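Local coordinates for sulfur carrier protein ThiS (Escherichia coli, PDB 1ZUD) that serves as the sulfur carrier and donor in the synthesis of the thiazole phosphate moiety of thiamine phosphate, at residues I3-Q8 / E20-L25. Sequence-based numbering, arbitrary orientation.
Sequences ILFNDQ and ELLEQL
With its CG trans to the backbone N (chi1 -172°), F5 sends its ring out from the strand toward the C-terminal end of the helix, where L25 comes to meet it from the opposite direction; the CG of L25 stands trans to its own carbonyl carbon (chi1 -61°), which brings CD1 over one face of the ring. L25 CD1 lies 3.8 Å from the centroid of the F5 ring, only 15° off the ring normal, in a CH-pi contact displaced slightly toward the CE2 and CZ rim. L22 reaches the same ring differently: its CD2 approaches the edge, near the ring plane, 4.4 Å from F5 CE2. Two residues back along the strand and one turn back along the helix, I3 and L21 meet tip to tip, with I3 CD1 4.0 Å from L21 CD2. Alternate residues of the strand thus face the helix, while L4 between them points away and touches Q56. Such packing of a helix against one face of a mixed sheet is characteristic of the ubiquitin-like beta-grasp fold, here through strand 2-5, helix 18-24 and L25, which follows the helix. No hydrogen bond crosses the interface, which is wholly apolar, and M10 of the neighbouring strand 8-11 touches I3, F5, L21 and L25. With an alanine here in place of F5, the loss of the ring is likely to open a gap between strand and helix end and leave the L25 methyl without its aromatic face. Beyond F5 the chain reverses in a type I' turn closed by F5 and Q8, and D7 in this turn forms a salt bridge to R230 of the ThiF chain.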
loop_
_atom_site.group_PDB
_atom_site.type_symbol
_atom_site.label_atom_id
_atom_site.label_comp_id
_atom_site.label_asym_id
_atom_site.label_seq_id
_atom_site.Cartn_x
_atom_site.Cartn_y
_atom_site.Cartn_z
ATOM N N ILE D 3 -8.415 26.304 17.593
ATOM C CA ILE D 3 -7.661 25.081 17.355
ATOM C C ILE D 3 -8.181 24.418 16.070
ATOM O O ILE D 3 -9.166 24.827 15.473
ATOM C CB ILE D 3 -7.841 23.991 18.491
ATOM C CG1 ILE D 3 -9.310 23.582 18.592
ATOM C CG2 ILE D 3 -7.316 24.494 19.833
ATOM C CD1 ILE D 3 -9.555 22.381 19.556
ATOM N N LEU D 4 -7.491 23.367 15.671
ATOM C CA LEU D 4 -7.892 22.571 14.542
ATOM C C LEU D 4 -8.293 21.233 15.219
ATOM O O LEU D 4 -7.549 20.699 16.046
ATOM C CB LEU D 4 -6.699 22.396 13.604
ATOM C CG LEU D 4 -7.097 22.135 12.145
ATOM C CD1 LEU D 4 -7.857 23.372 11.568
ATOM C CD2 LEU D 4 -5.834 21.842 11.318
ATOM N N PHE D 5 -9.486 20.718 14.933
ATOM C CA PHE D 5 -9.904 19.464 15.529
ATOM C C PHE D 5 -10.311 18.532 14.384
ATOM O O PHE D 5 -11.329 18.743 13.720
ATOM C CB PHE D 5 -11.083 19.660 16.485
ATOM C CG PHE D 5 -11.418 18.415 17.258
ATOM C CD1 PHE D 5 -12.315 17.462 16.751
ATOM C CD2 PHE D 5 -10.789 18.158 18.466
ATOM C CE1 PHE D 5 -12.569 16.284 17.453
ATOM C CE2 PHE D 5 -11.036 16.977 19.179
ATOM C CZ PHE D 5 -11.920 16.039 18.687
ATOM N N ASN D 6 -9.495 17.516 14.154
ATOM C CA ASN D 6 -9.745 16.615 13.068
ATOM C C ASN D 6 -9.805 17.422 11.768
ATOM O O ASN D 6 -10.746 17.313 10.996
ATOM C CB ASN D 6 -11.034 15.814 13.306
ATOM C CG ASN D 6 -10.789 14.561 14.162
ATOM O OD1 ASN D 6 -9.639 14.210 14.427
ATOM N ND2 ASN D 6 -11.867 13.883 14.589
ATOM N N ASP D 7 -8.761 18.215 11.560
ATOM C CA ASP D 7 -8.554 19.061 10.394
ATOM C C ASP D 7 -9.551 20.219 10.200
ATOM O O ASP D 7 -9.404 20.998 9.252
ATOM C CB ASP D 7 -8.497 18.197 9.114
ATOM C CG ASP D 7 -7.501 17.038 9.223
ATOM O OD1 ASP D 7 -6.375 17.237 9.740
ATOM O OD2 ASP D 7 -7.847 15.919 8.775
ATOM N N GLN D 8 -10.541 20.333 11.085
ATOM C CA GLN D 8 -11.546 21.393 10.997
ATOM C C GLN D 8 -11.333 22.474 12.073
ATOM O O GLN D 8 -11.061 22.175 13.234
ATOM C CB GLN D 8 -12.943 20.792 11.172
ATOM C CG GLN D 8 -13.428 19.928 10.013
ATOM C CD GLN D 8 -14.378 20.670 9.078
ATOM O OE1 GLN D 8 -15.492 21.043 9.474
ATOM N NE2 GLN D 8 -13.939 20.893 7.829
ATOM N N GLU D 20 -11.624 17.630 29.475
ATOM C CA GLU D 20 -12.756 18.574 29.476
ATOM C C GLU D 20 -13.224 18.901 28.056
ATOM O O GLU D 20 -14.422 19.040 27.786
ATOM C CB GLU D 20 -12.363 19.886 30.185
ATOM C CG GLU D 20 -11.806 19.663 31.613
ATOM C CD GLU D 20 -11.399 20.979 32.311
ATOM O OE1 GLU D 20 -10.483 21.689 31.816
ATOM O OE2 GLU D 20 -12.007 21.300 33.360
ATOM N N LEU D 21 -12.271 19.064 27.146
ATOM C CA LEU D 21 -12.647 19.338 25.758
ATOM C C LEU D 21 -13.446 18.156 25.166
ATOM O O LEU D 21 -14.470 18.363 24.516
ATOM C CB LEU D 21 -11.391 19.575 24.893
ATOM C CG LEU D 21 -11.695 19.793 23.403
ATOM C CD1 LEU D 21 -12.561 21.028 23.283
ATOM C CD2 LEU D 21 -10.436 19.949 22.587
ATOM N N LEU D 22 -12.992 16.921 25.385
ATOM C CA LEU D 22 -13.708 15.768 24.806
ATOM C C LEU D 22 -15.119 15.704 25.405
ATOM O O LEU D 22 -16.093 15.367 24.719
ATOM C CB LEU D 22 -12.921 14.449 25.050
ATOM C CG LEU D 22 -11.523 14.433 24.376
ATOM C CD1 LEU D 22 -10.837 13.094 24.610
ATOM C CD2 LEU D 22 -11.670 14.701 22.861
ATOM N N GLU D 23 -15.226 16.062 26.677
ATOM C CA GLU D 23 -16.514 16.079 27.379
ATOM C C GLU D 23 -17.433 17.120 26.747
ATOM O O GLU D 23 -18.620 16.854 26.499
ATOM C CB GLU D 23 -16.323 16.419 28.867
ATOM C CG GLU D 23 -15.818 15.268 29.709
ATOM C CD GLU D 23 -16.870 14.174 29.892
ATOM O OE1 GLU D 23 -17.760 14.310 30.776
ATOM O OE2 GLU D 23 -16.811 13.178 29.149
ATOM N N GLN D 24 -16.880 18.299 26.482
ATOM C CA GLN D 24 -17.651 19.373 25.836
ATOM C C GLN D 24 -18.201 18.899 24.452
ATOM O O GLN D 24 -19.365 19.140 24.120
ATOM C CB GLN D 24 -16.754 20.586 25.634
ATOM C CG GLN D 24 -17.500 21.890 25.489
ATOM C CD GLN D 24 -18.491 22.132 26.641
ATOM O OE1 GLN D 24 -19.701 22.086 26.445
ATOM N NE2 GLN D 24 -17.968 22.378 27.847
ATOM N N LEU D 25 -17.365 18.205 23.675
ATOM C CA LEU D 25 -17.718 17.701 22.329
ATOM C C LEU D 25 -18.493 16.400 22.350
ATOM O O LEU D 25 -18.795 15.808 21.296
ATOM C CB LEU D 25 -16.452 17.496 21.509
ATOM C CG LEU D 25 -15.597 18.740 21.268
ATOM C CD1 LEU D 25 -14.294 18.338 20.550
ATOM C CD2 LEU D 25 -16.402 19.773 20.432
#